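Local coordinates for protein dipicolinate synthase subunit A (Bacillus halodurans, PDB 3D4O) that probably serves as the nucleotide-dependent oxidoreductase subunit of dipicolinate synthase, helping to make the dipicolinic acid of bacterial endospores, at residues A223-L231 with P247-A255; S134-A145 with V166-L177. All coordinates share one frame; numbering follows the deposited sequence.

Interaction 1: residues A223-L231 with P247-A255; sequences ALVVTANVL and PGGTDFRYA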
loop_
_atom_site.group_PDB
_atom_site.type_symbol
_atom_site.label_atom_id
_atom_site.label_comp_id
_atom_site.label_asym_id
_atom_site.label_seq_id
_atom_site.Cartn_x
_atom_site.Cartn_y
_atom_site.Cartn_z
ATOM N N ALA C 223 7.959 12.480 20.373
ATOM C CA ALA C 223 7.399 13.049 21.588
ATOM C C ALA C 223 5.893 12.925 21.526
ATOM O O ALA C 223 5.297 12.765 20.451
ATOM C CB ALA C 223 7.824 14.518 21.768
ATOM N N LEU C 224 5.293 12.991 22.698
ATOM C CA LEU C 224 3.849 12.827 22.824
ATOM C C LEU C 224 3.091 14.001 22.228
ATOM O O LEU C 224 2.893 15.034 22.892
ATOM C CB LEU C 224 3.469 12.593 24.278
ATOM C CG LEU C 224 1.994 12.251 24.553
ATOM C CD1 LEU C 224 1.499 11.130 23.656
ATOM C CD2 LEU C 224 1.820 11.892 26.015
ATOM N N VAL C 225 2.662 13.821 20.972
ATOM C CA VAL C 225 1.912 14.870 20.259
ATOM C C VAL C 225 0.482 14.466 19.958
ATOM O O VAL C 225 -0.423 15.300 19.961
ATOM C CB VAL C 225 2.654 15.420 18.983
ATOM C CG1 VAL C 225 3.883 16.170 19.421
ATOM C CG2 VAL C 225 3.031 14.308 17.964
ATOM N N VAL C 226 0.275 13.185 19.719
ATOM C CA VAL C 226 -1.056 12.684 19.437
ATOM C C VAL C 226 -1.586 12.217 20.782
ATOM O O VAL C 226 -1.657 11.030 21.101
ATOM C CB VAL C 226 -1.059 11.590 18.346
ATOM C CG1 VAL C 226 -2.512 11.237 17.914
ATOM C CG2 VAL C 226 -0.264 12.062 17.141
ATOM N N THR C 227 -1.946 13.220 21.570
ATOM C CA THR C 227 -2.444 13.009 22.914
ATOM C C THR C 227 -3.919 12.632 22.906
ATOM O O THR C 227 -4.583 12.633 21.873
ATOM C CB THR C 227 -2.271 14.263 23.787
ATOM O OG1 THR C 227 -3.073 15.324 23.268
ATOM C CG2 THR C 227 -0.823 14.725 23.795
ATOM N N ALA C 228 -4.414 12.333 24.096
ATOM C CA ALA C 228 -5.818 11.979 24.284
ATOM C C ALA C 228 -6.746 13.079 23.753
ATOM O O ALA C 228 -7.730 12.796 23.080
ATOM C CB ALA C 228 -6.121 11.713 25.783
ATOM N N ASN C 229 -6.432 14.333 24.083
ATOM C CA ASN C 229 -7.285 15.473 23.667
ATOM C C ASN C 229 -7.278 15.627 22.177
ATOM O O ASN C 229 -8.281 15.994 21.561
ATOM C CB ASN C 229 -6.941 16.807 24.355
ATOM C CG ASN C 229 -7.886 17.124 25.509
ATOM O OD1 ASN C 229 -9.112 17.104 25.338
ATOM N ND2 ASN C 229 -7.331 17.439 26.679
ATOM N N VAL C 230 -6.150 15.304 21.583
ATOM C CA VAL C 230 -6.049 15.398 20.131
ATOM C C VAL C 230 -6.924 14.300 19.552
ATOM O O VAL C 230 -7.819 14.529 18.731
ATOM C CB VAL C 230 -4.600 15.229 19.650
ATOM C CG1 VAL C 230 -4.545 15.081 18.133
ATOM C CG2 VAL C 230 -3.769 16.432 20.114
ATOM N N LEU C 231 -6.619 13.099 19.991
ATOM C CA LEU C 231 -7.362 11.911 19.583
ATOM C C LEU C 231 -8.866 12.104 19.774
ATOM O O LEU C 231 -9.648 11.730 18.915
ATOM C CB LEU C 231 -6.891 10.648 20.337
ATOM C CG LEU C 231 -5.525 10.076 19.922
ATOM C CD1 LEU C 231 -5.014 9.023 20.898
ATOM C CD2 LEU C 231 -5.566 9.507 18.541
ATOM N N PRO C 247 8.853 4.832 22.306
ATOM C CA PRO C 247 7.444 4.444 22.302
ATOM C C PRO C 247 6.565 5.233 21.341
ATOM O O PRO C 247 5.337 5.165 21.426
ATOM C CB PRO C 247 7.025 4.756 23.727
ATOM C CG PRO C 247 7.835 5.953 24.083
ATOM C CD PRO C 247 9.146 5.798 23.371
ATOM N N GLY C 248 7.212 5.980 20.455
ATOM C CA GLY C 248 6.511 6.793 19.471
ATOM C C GLY C 248 6.057 8.107 20.046
ATOM O O GLY C 248 6.654 8.624 20.976
ATOM N N GLY C 249 4.966 8.625 19.505
ATOM C CA GLY C 249 4.441 9.928 19.916
ATOM C C GLY C 249 2.939 9.976 20.040
ATOM O O GLY C 249 2.316 11.020 19.881
ATOM N N THR C 250 2.364 8.831 20.352
ATOM C CA THR C 250 0.912 8.694 20.447
ATOM C C THR C 250 0.436 8.065 21.737
ATOM O O THR C 250 1.071 7.184 22.289
ATOM C CB THR C 250 0.401 7.821 19.254
ATOM O OG1 THR C 250 0.833 8.412 18.031
ATOM C CG2 THR C 250 -1.131 7.672 19.246
ATOM N N ASP C 251 -0.705 8.545 22.205
ATOM C CA ASP C 251 -1.361 7.931 23.377
ATOM C C ASP C 251 -2.157 6.722 22.886
ATOM O O ASP C 251 -3.381 6.791 22.662
ATOM C CB ASP C 251 -2.292 8.894 24.077
ATOM C CG ASP C 251 -2.762 8.369 25.437
ATOM O OD1 ASP C 251 -2.628 7.165 25.707
ATOM O OD2 ASP C 251 -3.259 9.178 26.231
ATOM N N PHE C 252 -1.415 5.636 22.691
ATOM C CA PHE C 252 -1.955 4.371 22.172
ATOM C C PHE C 252 -3.018 3.783 23.070
ATOM O O PHE C 252 -3.920 3.100 22.595
ATOM C CB PHE C 252 -0.863 3.316 21.927
ATOM C CG PHE C 252 0.126 3.698 20.848
ATOM C CD1 PHE C 252 -0.257 3.727 19.516
ATOM C CD2 PHE C 252 1.437 4.017 21.168
ATOM C CE1 PHE C 252 0.642 4.082 18.540
ATOM C CE2 PHE C 252 2.345 4.365 20.195
ATOM C CZ PHE C 252 1.951 4.407 18.885
ATOM N N ARG C 253 -2.929 4.064 24.363
ATOM C CA ARG C 253 -3.896 3.499 25.282
ATOM C C ARG C 253 -5.218 4.222 25.047
ATOM O O ARG C 253 -6.276 3.602 24.957
ATOM C CB ARG C 253 -3.432 3.583 26.750
ATOM N N TYR C 254 -5.155 5.536 24.889
ATOM C CA TYR C 254 -6.390 6.313 24.682
ATOM C C TYR C 254 -6.997 6.046 23.308
ATOM O O TYR C 254 -8.213 5.961 23.153
ATOM C CB TYR C 254 -6.191 7.816 24.888
ATOM C CG TYR C 254 -7.509 8.555 24.777
ATOM C CD1 TYR C 254 -8.400 8.559 25.833
ATOM C CD2 TYR C 254 -7.884 9.203 23.603
ATOM C CE1 TYR C 254 -9.614 9.195 25.747
ATOM C CE2 TYR C 254 -9.107 9.857 23.510
ATOM C CZ TYR C 254 -9.969 9.848 24.588
ATOM O OH TYR C 254 -11.194 10.489 24.522
ATOM N N ALA C 255 -6.140 5.903 22.313
ATOM C CA ALA C 255 -6.605 5.680 20.930
ATOM C C ALA C 255 -7.459 4.437 20.912
ATOM O O ALA C 255 -8.585 4.399 20.429
ATOM C CB ALA C 255 -5.411 5.499 19.971
HETATM O O HOH W 1 -2.295 11.713 26.148
#
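The carbonyl oxygen of Gly249 is gripped by two consecutive backbone amides, Val225 N at 3.0 Å and Val226 N also at 3.0 Å. Val226 N approaches almost end-on to the carbonyl (C=O...N 167°), whereas Val225 N comes in more bent, at 133°. Asp251 N returns a bond to Val226 O at 2.9 Å. This bond and that from Val226 N make a single beta bridge between Val226 and Thr250, whose side chains lie alongside each other and point the same way. Glycine suits position 249 because Ala223 O lies 3.0 Å from Gly249 CA, where a side chain would collide with that oxygen.

Both segments leave the C-terminal ends of neighbouring parallel strands, 216-219 and 239-242, in a Rossmann-type sheet, and each then turns into a short helix. Asp242, at the end of the latter strand, accepts hydrogen bonds from Gly249 N and Thr250 OG1, tying the loop back to the sheet.

Polar capping opens the helix from Phe252. With CG trans to its own backbone N (chi1 -169°), Asp251 takes Tyr254 N on OD1 from above the carboxylate plane, a classic N-cap bond. Its other oxygen, OD2, receives a water that also accepts from Ala228 N, in the first turn of the opposite helix; an aspartate can thus serve both helix starts.

Apolar packing completes the contact. Over one face of the Tyr254 ring sits Ala228, its CB 3.8 Å from the ring centroid in a CH-pi contact, while Leu231 CB meets the ring edge, 3.7 Å from Tyr254 CD2. The small alanine lets the flat ring lie close to the helix. Leu231 CD1 reaches past it to Ala255 CB at 3.7 Å, a branched chain spanning between the two helices.

Interaction 2: residues S134-A145 with V166-L177; sequences SIPTAEGTIMMA and VGMSVARKFAAL. With EDO (1,2-ethanediol), chain L.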
loop_
_atom_site.group_PDB
_atom_site.type_symbol
_atom_site.label_atom_id
_atom_site.label_comp_id
_atom_site.label_asym_id
_atom_site.label_seq_id
_atom_site.Cartn_x
_atom_site.Cartn_y
_atom_site.Cartn_z
ATOM N N SER C 134 14.503 7.367 4.296
ATOM C CA SER C 134 13.160 7.969 4.353
ATOM C C SER C 134 12.358 7.584 3.122
ATOM O O SER C 134 11.129 7.615 3.150
ATOM C CB SER C 134 13.152 9.504 4.442
ATOM O OG SER C 134 13.569 10.142 3.237
ATOM N N ILE C 135 13.056 7.212 2.048
ATOM C CA ILE C 135 12.379 6.864 0.777
ATOM C C ILE C 135 11.596 5.535 0.921
ATOM O O ILE C 135 10.375 5.498 0.756
ATOM C CB ILE C 135 13.328 6.862 -0.418
ATOM C CG1 ILE C 135 13.886 8.280 -0.605
ATOM C CG2 ILE C 135 12.595 6.437 -1.688
ATOM C CD1 ILE C 135 14.966 8.390 -1.650
ATOM N N PRO C 136 12.282 4.439 1.253
ATOM C CA PRO C 136 11.461 3.264 1.460
ATOM C C PRO C 136 10.505 3.382 2.657
ATOM O O PRO C 136 9.464 2.730 2.682
ATOM C CB PRO C 136 12.486 2.137 1.696
ATOM C CG PRO C 136 13.765 2.880 2.182
ATOM C CD PRO C 136 13.717 4.164 1.359
ATOM N N THR C 137 10.862 4.171 3.664
ATOM C CA THR C 137 9.974 4.341 4.812
ATOM C C THR C 137 8.638 4.934 4.345
ATOM O O THR C 137 7.573 4.466 4.761
ATOM C CB THR C 137 10.569 5.210 5.926
ATOM O OG1 THR C 137 11.740 4.572 6.460
ATOM C CG2 THR C 137 9.562 5.386 7.038
ATOM N N ALA C 138 8.718 5.916 3.439
ATOM C CA ALA C 138 7.508 6.610 2.858
ATOM C C ALA C 138 6.711 5.652 2.028
ATOM O O ALA C 138 5.485 5.640 2.077
ATOM C CB ALA C 138 7.879 7.794 2.016
ATOM N N GLU C 139 7.432 4.839 1.276
ATOM C CA GLU C 139 6.808 3.830 0.440
ATOM C C GLU C 139 6.015 2.889 1.288
ATOM O O GLU C 139 4.876 2.581 0.987
ATOM C CB GLU C 139 7.808 3.065 -0.436
ATOM C CG GLU C 139 8.270 3.959 -1.584
ATOM C CD GLU C 139 9.101 3.279 -2.649
ATOM O OE1 GLU C 139 9.088 2.017 -2.786
ATOM O OE2 GLU C 139 9.728 4.030 -3.436
ATOM N N GLY C 140 6.612 2.456 2.379
ATOM C CA GLY C 140 5.930 1.547 3.285
ATOM C C GLY C 140 4.734 2.205 3.948
ATOM O O GLY C 140 3.714 1.576 4.170
ATOM N N THR C 141 4.880 3.481 4.270
ATOM C CA THR C 141 3.815 4.248 4.919
ATOM C C THR C 141 2.619 4.391 3.960
ATOM O O THR C 141 1.483 4.230 4.317
ATOM C CB THR C 141 4.323 5.649 5.374
ATOM O OG1 THR C 141 5.395 5.463 6.303
ATOM C CG2 THR C 141 3.181 6.480 6.065
ATOM N N ILE C 142 2.927 4.629 2.706
ATOM C CA ILE C 142 1.896 4.758 1.684
ATOM C C ILE C 142 1.201 3.421 1.507
ATOM O O ILE C 142 -0.028 3.338 1.469
ATOM C CB ILE C 142 2.516 5.262 0.383
ATOM C CG1 ILE C 142 2.670 6.781 0.494
ATOM C CG2 ILE C 142 1.696 4.898 -0.875
ATOM C CD1 ILE C 142 3.611 7.319 -0.587
HETATM N N MSE C 143 2.000 2.363 1.399
HETATM C CA MSE C 143 1.438 1.015 1.214
HETATM C C MSE C 143 0.497 0.710 2.377
HETATM O O MSE C 143 -0.585 0.196 2.197
HETATM C CB MSE C 143 2.540 -0.048 1.125
HETATM C CG MSE C 143 1.996 -1.477 1.245
HETATM SE SE MSE C 143 3.398 -2.789 1.685
HETATM C CE MSE C 143 3.665 -2.333 3.598
HETATM N N MSE C 144 0.906 1.070 3.577
HETATM C CA MSE C 144 0.067 0.798 4.761
HETATM C C MSE C 144 -1.247 1.590 4.791
HETATM O O MSE C 144 -2.300 1.094 5.217
HETATM C CB MSE C 144 0.769 1.142 6.071
HETATM C CG MSE C 144 2.204 0.689 6.225
HETATM SE SE MSE C 144 2.445 -0.236 7.909
HETATM C CE MSE C 144 1.456 -1.640 6.887
ATOM N N ALA C 145 -1.143 2.851 4.428
ATOM C CA ALA C 145 -2.291 3.759 4.478
ATOM C C ALA C 145 -3.339 3.265 3.486
ATOM O O ALA C 145 -4.558 3.274 3.758
ATOM C CB ALA C 145 -1.865 5.196 4.175
ATOM N N VAL C 166 12.373 12.580 7.751
ATOM C CA VAL C 166 11.417 11.610 7.264
ATOM C C VAL C 166 10.103 12.262 6.826
ATOM O O VAL C 166 9.494 11.918 5.786
ATOM C CB VAL C 166 11.085 10.588 8.334
ATOM C CG1 VAL C 166 9.962 9.657 7.835
ATOM C CG2 VAL C 166 12.379 9.793 8.731
ATOM N N GLY C 167 9.681 13.177 7.673
ATOM C CA GLY C 167 8.419 13.866 7.529
ATOM C C GLY C 167 8.366 14.559 6.200
ATOM O O GLY C 167 7.344 14.584 5.559
HETATM N N MSE C 168 9.499 15.116 5.796
HETATM C CA MSE C 168 9.563 15.822 4.531
HETATM C C MSE C 168 9.335 14.876 3.348
HETATM O O MSE C 168 8.696 15.240 2.366
HETATM C CB MSE C 168 10.879 16.564 4.376
HETATM C CG MSE C 168 11.083 17.012 2.945
HETATM SE SE MSE C 168 12.305 18.442 2.806
HETATM C CE MSE C 168 11.147 19.481 3.905
ATOM N N SER C 169 9.844 13.656 3.464
ATOM C CA SER C 169 9.720 12.653 2.379
ATOM C C SER C 169 8.326 12.046 2.328
ATOM O O SER C 169 7.789 11.736 1.270
ATOM C CB SER C 169 10.694 11.502 2.613
ATOM O OG SER C 169 12.017 11.979 2.580
ATOM N N VAL C 170 7.780 11.883 3.511
ATOM C CA VAL C 170 6.476 11.262 3.712
ATOM C C VAL C 170 5.386 12.190 3.217
ATOM O O VAL C 170 4.521 11.805 2.446
ATOM C CB VAL C 170 6.245 10.856 5.180
ATOM C CG1 VAL C 170 4.747 10.608 5.468
ATOM C CG2 VAL C 170 7.110 9.614 5.531
ATOM N N ALA C 171 5.469 13.438 3.627
ATOM C CA ALA C 171 4.443 14.418 3.253
ATOM C C ALA C 171 4.430 14.637 1.731
ATOM O O ALA C 171 3.373 14.631 1.088
ATOM C CB ALA C 171 4.654 15.711 3.997
ATOM N N ARG C 172 5.617 14.709 1.150
ATOM C CA ARG C 172 5.784 14.957 -0.286
ATOM C C ARG C 172 5.081 13.870 -1.122
ATOM O O ARG C 172 4.420 14.135 -2.121
ATOM C CB ARG C 172 7.286 15.056 -0.630
ATOM C CG ARG C 172 7.604 15.516 -2.051
ATOM C CD ARG C 172 9.131 15.817 -2.279
ATOM N NE ARG C 172 9.611 17.196 -2.018
ATOM C CZ ARG C 172 10.470 17.541 -1.048
ATOM N NH1 ARG C 172 10.922 16.605 -0.227
ATOM N NH2 ARG C 172 10.906 18.821 -0.918
ATOM N N LYS C 173 5.238 12.645 -0.688
ATOM C CA LYS C 173 4.648 11.497 -1.366
ATOM C C LYS C 173 3.121 11.395 -1.171
ATOM O O LYS C 173 2.422 10.984 -2.053
ATOM C CB LYS C 173 5.357 10.194 -0.991
ATOM C CG LYS C 173 6.667 10.103 -1.753
ATOM C CD LYS C 173 7.472 8.840 -1.487
ATOM C CE LYS C 173 8.554 8.615 -2.604
ATOM N NZ LYS C 173 9.579 9.639 -2.862
ATOM N N PHE C 174 2.599 11.760 -0.017
ATOM C CA PHE C 174 1.153 11.697 0.126
ATOM C C PHE C 174 0.534 12.747 -0.793
ATOM O O PHE C 174 -0.489 12.500 -1.453
ATOM C CB PHE C 174 0.683 11.811 1.575
ATOM C CG PHE C 174 0.634 10.497 2.268
ATOM C CD1 PHE C 174 -0.516 9.718 2.206
ATOM C CD2 PHE C 174 1.736 10.002 2.929
ATOM C CE1 PHE C 174 -0.562 8.483 2.801
ATOM C CE2 PHE C 174 1.690 8.783 3.540
ATOM C CZ PHE C 174 0.536 8.012 3.488
ATOM N N ALA C 175 1.206 13.884 -0.893
ATOM C CA ALA C 175 0.714 14.989 -1.699
ATOM C C ALA C 175 0.771 14.625 -3.169
ATOM O O ALA C 175 -0.167 14.851 -3.912
ATOM C CB ALA C 175 1.477 16.249 -1.441
ATOM N N ALA C 176 1.871 14.012 -3.581
ATOM C CA ALA C 176 2.051 13.686 -5.008
ATOM C C ALA C 176 1.049 12.616 -5.411
ATOM O O ALA C 176 0.715 12.466 -6.595
ATOM C CB ALA C 176 3.491 13.282 -5.344
ATOM N N LEU C 177 0.534 11.927 -4.409
ATOM C CA LEU C 177 -0.497 10.904 -4.624
ATOM C C LEU C 177 -1.960 11.430 -4.565
ATOM O O LEU C 177 -2.923 10.660 -4.626
ATOM C CB LEU C 177 -0.360 9.759 -3.630
ATOM C CG LEU C 177 0.777 8.757 -3.875
ATOM C CD1 LEU C 177 0.394 7.505 -3.068
ATOM C CD2 LEU C 177 0.955 8.395 -5.365
HETATM C C1 EDO L . 4.548 18.583 -2.395
HETATM O O1 EDO L . 5.540 19.560 -2.728
HETATM C C2 EDO L . 3.999 17.947 -3.674
HETATM O O2 EDO L . 4.338 16.567 -3.656
#
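Ala138 is the small knob at the closest part of this helix pair: its CB enters a hollow formed by Ser169 O, Val170 CG2 and Lys173 CD, the last at 3.7 Å. In this Rossmann-type domain, helix 165-176 follows strand 157-161 and carries Gly167 of a probable GxGxxG nucleotide-binding motif; helix 127-148 packs across it, the axes of 134-145 and 166-176 crossing at -46° and coming within 8.7 Å. A methyl group is bulk enough where the backbones come so near.

The reverse fit is made by Phe174, whose ring enters the groove between Thr141, Ile142 and Ala145. Ile142 CG1 lies over one face, 4.0 Å from the ring centroid, while Thr141 CG2 and Ala145 CB meet the rim in plane, each methyl small enough to let the ring in. Replacing Phe174 with an alanine would probably open a gap here, leaving the flank of Ile142 and both methyls without their partner.

Ile142 fills the next hollow with its two branches. Its CG2 meets Leu177 CD1 tip to tip at 3.6 Å, and its CD1 presses tightly on Lys173 CB, at 3.4 Å, crossing the aliphatic stem of that lysine. Beyond, Lys173 packs on His154 of the second subunit, and Glu139 accepts from Ile153 N and His154 N of that subunit, placing the pair beside the dimer interface.

Thr141 divides its branches: chi1 of -60° turns CG2 to the Phe174 ring and OG1 back to Thr137 O at 2.8 Å, which Thr141 N reaches from the opposite face of the carbonyl plane.

Overall arrangement
Interaction 2 comes first along the chain and is complete before interaction 1 begins. Both belong to the second of two domains, each built on a parallel six-stranded sheet, their centres 21 Å apart and their nearest atoms about 12 Å, without touching. They lie against opposite faces of one sheet: Val225 and Val226 of interaction 1 touch Leu161 on strand 157-161, whereas Val170 and Phe174 of interaction 2 rest on Val160 and Val158 of that strand. Interaction 1 ties together the loops leaving strands 216-219 and 239-242, beside the probable nucleotide-binding end; interaction 2 joins helices 127-148 and 165-176 and borders the second subunit. Strand 157-161 is thus packed by both contacts, one on each face.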